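Local coordinates for protein imidazolonepropionase (Unidentified, PDB 2Q09) that catalyses the hydrolytic opening of the imidazolone-5-propanoate ring to N-formimidoyl-L-glutamate, the third step of histidine degradation, at residues V302-V314 with F339-H353. Residues are numbered along the deposited sequence; the frame is centred on the assembly and turned at random.
Sequences VVALRKAGVPMAV and FGLTPVEAMAGVTRH
Val314 N donates to Gly349 O (3.1 Å), tying strand 312-314 of the amidohydrolase TIM barrel to Gly349 in helix 343-349, which crosses it at 81°. The donor stands well above the carbonyl plane. The pair illustrates how glycine lets a helix backbone approach a strand: Gly349 CA lies 3.5 Å from Met312 O in a CA-H...O contact, where a CB would crowd Val314 CG2. Met312 O also accepts a hydrogen bond from a water that donates to Glu345 O as well, and a weak one from His353 ND1. The strand leads to the iron ligand Asp317, whose side chain is about 9 Å from that of Val314.

Charge pairing lies farther out. Extended beyond CG (chi2 176°), Glu345 carries OE1 to within 2.7 Å of Arg306 NH1 in a salt bridge, guanidinium and carboxylate nearly coplanar (18°). OE1 also accepts from Thr342 N on its anti side, while Thr342 OG1 receives Glu345 N, a capping box that fixes the carboxylate. With an alanine here the Arg306 guanidinium is likely to lose its carboxylate partner, and Thr342 N its acceptor.

Apolar side chains complete the packing. Leu341 spreads its two methyls, CD1 against Val302 CG1 and CD2 tip to tip with Val314 CG2 (3.7 Å). Pro311 CB makes a CH-pi contact over one face of the His353 ring, 3.9 Å from its centroid.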
ATOM      1  N   VAL A 302       9.444  -3.066 -16.144  1.00 23.64           N
ATOM      2  CA  VAL A 302       8.017  -2.968 -16.482  1.00 23.59           C
ATOM      3  C   VAL A 302       7.645  -3.730 -17.758  1.00 24.87           C
ATOM      4  O   VAL A 302       6.693  -4.515 -17.776  1.00 23.59           O
ATOM      5  CB  VAL A 302       7.584  -1.488 -16.647  1.00 24.57           C
ATOM      6  CG1 VAL A 302       6.176  -1.402 -17.201  1.00 24.49           C
ATOM      7  CG2 VAL A 302       7.656  -0.784 -15.300  1.00 24.68           C
ATOM      8  N   VAL A 303       8.393  -3.496 -18.830  1.00 23.55           N
ATOM      9  CA  VAL A 303       8.106  -4.172 -20.089  1.00 25.69           C
ATOM     10  C   VAL A 303       8.117  -5.691 -19.905  1.00 23.83           C
ATOM     11  O   VAL A 303       7.199  -6.379 -20.334  1.00 24.36           O
ATOM     12  CB  VAL A 303       9.130  -3.771 -21.182  1.00 27.55           C
ATOM     13  CG1 VAL A 303       8.919  -4.606 -22.434  1.00 27.75           C
ATOM     14  CG2 VAL A 303       8.972  -2.296 -21.509  1.00 29.80           C
ATOM     15  N   ALA A 304       9.154  -6.209 -19.258  1.00 23.06           N
ATOM     16  CA  ALA A 304       9.254  -7.650 -19.027  1.00 23.20           C
ATOM     17  C   ALA A 304       8.134  -8.171 -18.127  1.00 23.99           C
ATOM     18  O   ALA A 304       7.596  -9.258 -18.362  1.00 24.05           O
ATOM     19  CB  ALA A 304      10.615  -7.997 -18.431  1.00 21.89           C
ATOM     20  N   LEU A 305       7.784  -7.408 -17.097  1.00 22.91           N
ATOM     21  CA  LEU A 305       6.709  -7.819 -16.197  1.00 24.42           C
ATOM     22  C   LEU A 305       5.405  -7.906 -16.981  1.00 23.91           C
ATOM     23  O   LEU A 305       4.597  -8.807 -16.764  1.00 24.12           O
ATOM     24  CB  LEU A 305       6.547  -6.821 -15.049  1.00 23.01           C
ATOM     25  CG  LEU A 305       7.622  -6.846 -13.962  1.00 24.39           C
ATOM     26  CD1 LEU A 305       7.407  -5.656 -13.023  1.00 23.35           C
ATOM     27  CD2 LEU A 305       7.552  -8.165 -13.180  1.00 24.10           C
ATOM     28  N   ARG A 306       5.198  -6.960 -17.886  1.00 23.79           N
ATOM     29  CA  ARG A 306       3.996  -6.971 -18.699  1.00 26.47           C
ATOM     30  C   ARG A 306       3.984  -8.193 -19.603  1.00 26.36           C
ATOM     31  O   ARG A 306       2.981  -8.905 -19.681  1.00 26.49           O
ATOM     32  CB  ARG A 306       3.892  -5.702 -19.546  1.00 28.30           C
ATOM     33  CG  ARG A 306       3.121  -4.595 -18.879  1.00 32.94           C
ATOM     34  CD  ARG A 306       2.529  -3.654 -19.914  1.00 36.62           C
ATOM     35  NE  ARG A 306       3.554  -2.865 -20.584  1.00 37.77           N
ATOM     36  CZ  ARG A 306       3.773  -1.576 -20.352  1.00 37.59           C
ATOM     37  NH1 ARG A 306       3.036  -0.925 -19.465  1.00 36.90           N
ATOM     38  NH2 ARG A 306       4.723  -0.936 -21.018  1.00 39.14           N
ATOM     39  N   LYS A 307       5.099  -8.435 -20.291  1.00 25.25           N
ATOM     40  CA  LYS A 307       5.183  -9.584 -21.186  1.00 25.67           C
ATOM     41  C   LYS A 307       4.878 -10.886 -20.462  1.00 23.75           C
ATOM     42  O   LYS A 307       4.285 -11.794 -21.045  1.00 23.83           O
ATOM     43  CB  LYS A 307       6.569  -9.670 -21.813  1.00 26.56           C
ATOM     44  CG  LYS A 307       6.834  -8.584 -22.834  1.00 30.01           C
ATOM     45  CD  LYS A 307       8.242  -8.693 -23.382  1.00 32.30           C
ATOM     46  CE  LYS A 307       8.486  -7.654 -24.454  1.00 34.63           C
ATOM     47  NZ  LYS A 307       9.916  -7.622 -24.866  1.00 36.98           N
ATOM     48  N   ALA A 308       5.279 -10.978 -19.196  1.00 22.95           N
ATOM     49  CA  ALA A 308       5.049 -12.186 -18.402  1.00 21.21           C
ATOM     50  C   ALA A 308       3.678 -12.198 -17.735  1.00 22.53           C
ATOM     51  O   ALA A 308       3.315 -13.168 -17.076  1.00 24.38           O
ATOM     52  CB  ALA A 308       6.145 -12.344 -17.352  1.00 22.05           C
ATOM     53  N   GLY A 309       2.918 -11.121 -17.899  1.00 22.12           N
ATOM     54  CA  GLY A 309       1.590 -11.070 -17.310  1.00 23.32           C
ATOM     55  C   GLY A 309       1.558 -10.907 -15.799  1.00 24.97           C
ATOM     56  O   GLY A 309       0.556 -11.221 -15.160  1.00 24.21           O
ATOM     57  N   VAL A 310       2.646 -10.418 -15.216  1.00 23.21           N
ATOM     58  CA  VAL A 310       2.683 -10.224 -13.769  1.00 23.76           C
ATOM     59  C   VAL A 310       1.909  -8.957 -13.429  1.00 23.10           C
ATOM     60  O   VAL A 310       2.221  -7.878 -13.928  1.00 24.37           O
ATOM     61  CB  VAL A 310       4.127 -10.084 -13.253  1.00 22.20           C
ATOM     62  CG1 VAL A 310       4.128  -9.773 -11.757  1.00 22.24           C
ATOM     63  CG2 VAL A 310       4.892 -11.371 -13.504  1.00 23.95           C
ATOM     64  N   PRO A 311       0.870  -9.074 -12.588  1.00 23.01           N
ATOM     65  CA  PRO A 311       0.081  -7.897 -12.212  1.00 22.78           C
ATOM     66  C   PRO A 311       0.940  -6.893 -11.447  1.00 22.01           C
ATOM     67  O   PRO A 311       1.717  -7.265 -10.573  1.00 19.95           O
ATOM     68  CB  PRO A 311      -1.034  -8.488 -11.361  1.00 23.74           C
ATOM     69  CG  PRO A 311      -0.400  -9.704 -10.755  1.00 26.28           C
ATOM     70  CD  PRO A 311       0.373 -10.285 -11.915  1.00 23.44           C
HETATM   71  N   MSE A 312       0.816  -5.617 -11.794  1.00 21.54           N
HETATM   72  CA  MSE A 312       1.613  -4.587 -11.144  1.00 21.74           C
HETATM   73  C   MSE A 312       0.756  -3.616 -10.350  1.00 21.47           C
HETATM   74  O   MSE A 312      -0.157  -2.974 -10.890  1.00 20.83           O
HETATM   75  CB  MSE A 312       2.419  -3.803 -12.186  1.00 24.66           C
HETATM   76  CG  MSE A 312       3.291  -4.666 -13.103  1.00 25.95           C
HETATM   77 SE   MSE A 312       4.163  -3.552 -14.439  1.00 29.23          SE
HETATM   78  CE  MSE A 312       2.667  -3.214 -15.585  1.00 28.68           C
ATOM     79  N   ALA A 313       1.039  -3.524  -9.059  1.00 20.47           N
ATOM     80  CA  ALA A 313       0.319  -2.593  -8.211  1.00 20.22           C
ATOM     81  C   ALA A 313       1.165  -1.324  -8.159  1.00 19.77           C
ATOM     82  O   ALA A 313       2.360  -1.360  -8.460  1.00 19.98           O
ATOM     83  CB  ALA A 313       0.148  -3.175  -6.799  1.00 20.90           C
ATOM     84  N   VAL A 314       0.538  -0.210  -7.806  1.00 17.11           N
ATOM     85  CA  VAL A 314       1.244   1.060  -7.684  1.00 19.09           C
ATOM     86  C   VAL A 314       0.926   1.595  -6.290  1.00 18.95           C
ATOM     87  O   VAL A 314      -0.239   1.579  -5.874  1.00 18.51           O
ATOM     88  CB  VAL A 314       0.767   2.087  -8.731  1.00 17.40           C
ATOM     89  CG1 VAL A 314       1.381   3.453  -8.428  1.00 18.10           C
ATOM     90  CG2 VAL A 314       1.174   1.639 -10.134  1.00 17.09           C
ATOM     91  N   PHE A 339       7.563   5.380 -15.198  1.00 19.05           N
ATOM     92  CA  PHE A 339       7.677   3.961 -15.526  1.00 21.57           C
ATOM     93  C   PHE A 339       6.947   3.580 -16.804  1.00 21.15           C
ATOM     94  O   PHE A 339       6.995   2.425 -17.226  1.00 21.71           O
ATOM     95  CB  PHE A 339       7.178   3.100 -14.362  1.00 19.84           C
ATOM     96  CG  PHE A 339       8.016   3.213 -13.112  1.00 20.55           C
ATOM     97  CD1 PHE A 339       9.309   3.732 -13.165  1.00 20.61           C
ATOM     98  CD2 PHE A 339       7.529   2.769 -11.891  1.00 21.58           C
ATOM     99  CE1 PHE A 339      10.110   3.794 -12.024  1.00 21.23           C
ATOM    100  CE2 PHE A 339       8.312   2.820 -10.738  1.00 21.91           C
ATOM    101  CZ  PHE A 339       9.610   3.337 -10.800  1.00 21.62           C
ATOM    102  N   GLY A 340       6.265   4.546 -17.408  1.00 21.33           N
ATOM    103  CA  GLY A 340       5.563   4.281 -18.653  1.00 21.93           C
ATOM    104  C   GLY A 340       4.230   3.549 -18.594  1.00 22.97           C
ATOM    105  O   GLY A 340       3.733   3.100 -19.629  1.00 21.71           O
ATOM    106  N   LEU A 341       3.648   3.404 -17.407  1.00 21.50           N
ATOM    107  CA  LEU A 341       2.363   2.729 -17.308  1.00 21.24           C
ATOM    108  C   LEU A 341       1.281   3.580 -17.962  1.00 20.73           C
ATOM    109  O   LEU A 341       1.435   4.787 -18.128  1.00 19.90           O
ATOM    110  CB  LEU A 341       1.980   2.488 -15.840  1.00 22.09           C
ATOM    111  CG  LEU A 341       2.376   1.169 -15.171  1.00 22.73           C
ATOM    112  CD1 LEU A 341       3.886   1.028 -15.130  1.00 21.90           C
ATOM    113  CD2 LEU A 341       1.795   1.141 -13.746  1.00 22.36           C
ATOM    114  N   THR A 342       0.183   2.939 -18.344  1.00 20.37           N
ATOM    115  CA  THR A 342      -0.941   3.656 -18.932  1.00 19.87           C
ATOM    116  C   THR A 342      -1.846   4.045 -17.770  1.00 21.18           C
ATOM    117  O   THR A 342      -1.753   3.463 -16.688  1.00 19.44           O
ATOM    118  CB  THR A 342      -1.749   2.758 -19.886  1.00 20.51           C
ATOM    119  OG1 THR A 342      -2.256   1.632 -19.165  1.00 19.57           O
ATOM    120  CG2 THR A 342      -0.870   2.253 -21.023  1.00 21.20           C
ATOM    121  N   PRO A 343      -2.716   5.047 -17.965  1.00 20.34           N
ATOM    122  CA  PRO A 343      -3.587   5.403 -16.841  1.00 20.84           C
ATOM    123  C   PRO A 343      -4.446   4.214 -16.394  1.00 21.98           C
ATOM    124  O   PRO A 343      -4.809   4.109 -15.224  1.00 20.10           O
ATOM    125  CB  PRO A 343      -4.431   6.549 -17.397  1.00 19.85           C
ATOM    126  CG  PRO A 343      -3.454   7.228 -18.356  1.00 20.35           C
ATOM    127  CD  PRO A 343      -2.820   6.035 -19.056  1.00 20.70           C
ATOM    128  N   VAL A 344      -4.768   3.315 -17.324  1.00 22.24           N
ATOM    129  CA  VAL A 344      -5.591   2.167 -16.971  1.00 22.21           C
ATOM    130  C   VAL A 344      -4.788   1.153 -16.143  1.00 22.03           C
ATOM    131  O   VAL A 344      -5.333   0.529 -15.231  1.00 19.52           O
ATOM    132  CB  VAL A 344      -6.218   1.500 -18.240  1.00 24.54           C
ATOM    133  CG1 VAL A 344      -5.160   0.769 -19.055  1.00 24.50           C
ATOM    134  CG2 VAL A 344      -7.334   0.570 -17.822  1.00 25.48           C
ATOM    135  N   GLU A 345      -3.497   1.003 -16.436  1.00 21.21           N
ATOM    136  CA  GLU A 345      -2.667   0.086 -15.653  1.00 21.54           C
ATOM    137  C   GLU A 345      -2.510   0.668 -14.240  1.00 21.09           C
ATOM    138  O   GLU A 345      -2.497  -0.061 -13.243  1.00 21.24           O
ATOM    139  CB  GLU A 345      -1.282  -0.090 -16.291  1.00 22.42           C
ATOM    140  CG  GLU A 345      -1.286  -0.843 -17.620  1.00 24.72           C
ATOM    141  CD  GLU A 345       0.095  -0.901 -18.262  1.00 24.50           C
ATOM    142  OE1 GLU A 345       0.768   0.148 -18.352  1.00 22.50           O
ATOM    143  OE2 GLU A 345       0.504  -2.002 -18.680  1.00 28.71           O
ATOM    144  N   ALA A 346      -2.397   1.988 -14.158  1.00 20.61           N
ATOM    145  CA  ALA A 346      -2.249   2.650 -12.865  1.00 21.50           C
ATOM    146  C   ALA A 346      -3.512   2.468 -12.026  1.00 20.84           C
ATOM    147  O   ALA A 346      -3.432   2.195 -10.836  1.00 20.47           O
ATOM    148  CB  ALA A 346      -1.951   4.143 -13.067  1.00 20.94           C
HETATM  149  N   MSE A 347      -4.677   2.615 -12.654  1.00 19.01           N
HETATM  150  CA  MSE A 347      -5.945   2.460 -11.948  1.00 20.49           C
HETATM  151  C   MSE A 347      -6.106   1.021 -11.438  1.00 18.73           C
HETATM  152  O   MSE A 347      -6.472   0.791 -10.282  1.00 18.66           O
HETATM  153  CB  MSE A 347      -7.117   2.852 -12.859  1.00 20.83           C
HETATM  154  CG  MSE A 347      -8.470   2.841 -12.161  1.00 23.36           C
HETATM  155 SE   MSE A 347      -8.512   4.031 -10.629  1.00 29.17          SE
HETATM  156  CE  MSE A 347     -10.434   3.889 -10.241  1.00 29.67           C
ATOM    157  N   ALA A 348      -5.812   0.048 -12.293  1.00 19.93           N
ATOM    158  CA  ALA A 348      -5.900  -1.341 -11.863  1.00 20.28           C
ATOM    159  C   ALA A 348      -4.854  -1.534 -10.768  1.00 20.45           C
ATOM    160  O   ALA A 348      -5.036  -2.341  -9.854  1.00 19.48           O
ATOM    161  CB  ALA A 348      -5.614  -2.277 -13.026  1.00 20.34           C
ATOM    162  N   GLY A 349      -3.766  -0.767 -10.870  1.00 19.80           N
ATOM    163  CA  GLY A 349      -2.693  -0.852  -9.896  1.00 19.50           C
ATOM    164  C   GLY A 349      -3.093  -0.418  -8.494  1.00 20.49           C
ATOM    165  O   GLY A 349      -2.480  -0.852  -7.521  1.00 22.18           O
ATOM    166  N   VAL A 350      -4.106   0.441  -8.375  1.00 19.52           N
ATOM    167  CA  VAL A 350      -4.547   0.898  -7.057  1.00 20.71           C
ATOM    168  C   VAL A 350      -5.914   0.333  -6.676  1.00 20.93           C
ATOM    169  O   VAL A 350      -6.533   0.775  -5.703  1.00 19.85           O
ATOM    170  CB  VAL A 350      -4.592   2.444  -6.970  1.00 20.35           C
ATOM    171  CG1 VAL A 350      -3.198   3.009  -7.263  1.00 20.36           C
ATOM    172  CG2 VAL A 350      -5.625   3.006  -7.947  1.00 20.39           C
ATOM    173  N   THR A 351      -6.398  -0.627  -7.459  1.00 20.00           N
ATOM    174  CA  THR A 351      -7.669  -1.267  -7.152  1.00 21.43           C
ATOM    175  C   THR A 351      -7.481  -2.776  -7.142  1.00 22.38           C
ATOM    176  O   THR A 351      -7.052  -3.349  -6.139  1.00 23.07           O
ATOM    177  CB  THR A 351      -8.783  -0.891  -8.171  1.00 22.56           C
ATOM    178  OG1 THR A 351      -8.337  -1.142  -9.513  1.00 20.69           O
ATOM    179  CG2 THR A 351      -9.156   0.591  -8.020  1.00 22.18           C
ATOM    180  N   ARG A 352      -7.784  -3.399  -8.276  1.00 22.30           N
ATOM    181  CA  ARG A 352      -7.674  -4.842  -8.466  1.00 23.92           C
ATOM    182  C   ARG A 352      -6.354  -5.452  -7.984  1.00 23.72           C
ATOM    183  O   ARG A 352      -6.340  -6.369  -7.157  1.00 23.89           O
ATOM    184  CB  ARG A 352      -7.865  -5.145  -9.958  1.00 26.47           C
ATOM    185  CG  ARG A 352      -8.380  -6.520 -10.264  1.00 30.29           C
ATOM    186  CD  ARG A 352      -9.062  -6.560 -11.625  1.00 26.99           C
ATOM    187  NE  ARG A 352      -8.127  -6.446 -12.742  1.00 27.08           N
ATOM    188  CZ  ARG A 352      -8.235  -5.539 -13.708  1.00 23.14           C
ATOM    189  NH1 ARG A 352      -9.228  -4.665 -13.693  1.00 20.44           N
ATOM    190  NH2 ARG A 352      -7.352  -5.515 -14.699  1.00 24.26           N
ATOM    191  N   HIS A 353      -5.246  -4.944  -8.511  1.00 21.84           N
ATOM    192  CA  HIS A 353      -3.933  -5.466  -8.163  1.00 22.14           C
ATOM    193  C   HIS A 353      -3.494  -5.110  -6.750  1.00 21.64           C
ATOM    194  O   HIS A 353      -2.819  -5.900  -6.095  1.00 21.03           O
ATOM    195  CB  HIS A 353      -2.927  -4.991  -9.210  1.00 21.04           C
ATOM    196  CG  HIS A 353      -3.318  -5.374 -10.607  1.00 25.08           C
ATOM    197  ND1 HIS A 353      -2.997  -4.618 -11.714  1.00 25.84           N
ATOM    198  CD2 HIS A 353      -4.041  -6.426 -11.065  1.00 22.47           C
ATOM    199  CE1 HIS A 353      -3.508  -5.186 -12.795  1.00 22.77           C
ATOM    200  NE2 HIS A 353      -4.144  -6.283 -12.428  1.00 24.49           N
TER
HETATM  201  O   HOH W   1      -1.092  -2.215 -13.325  1.00 24.35           O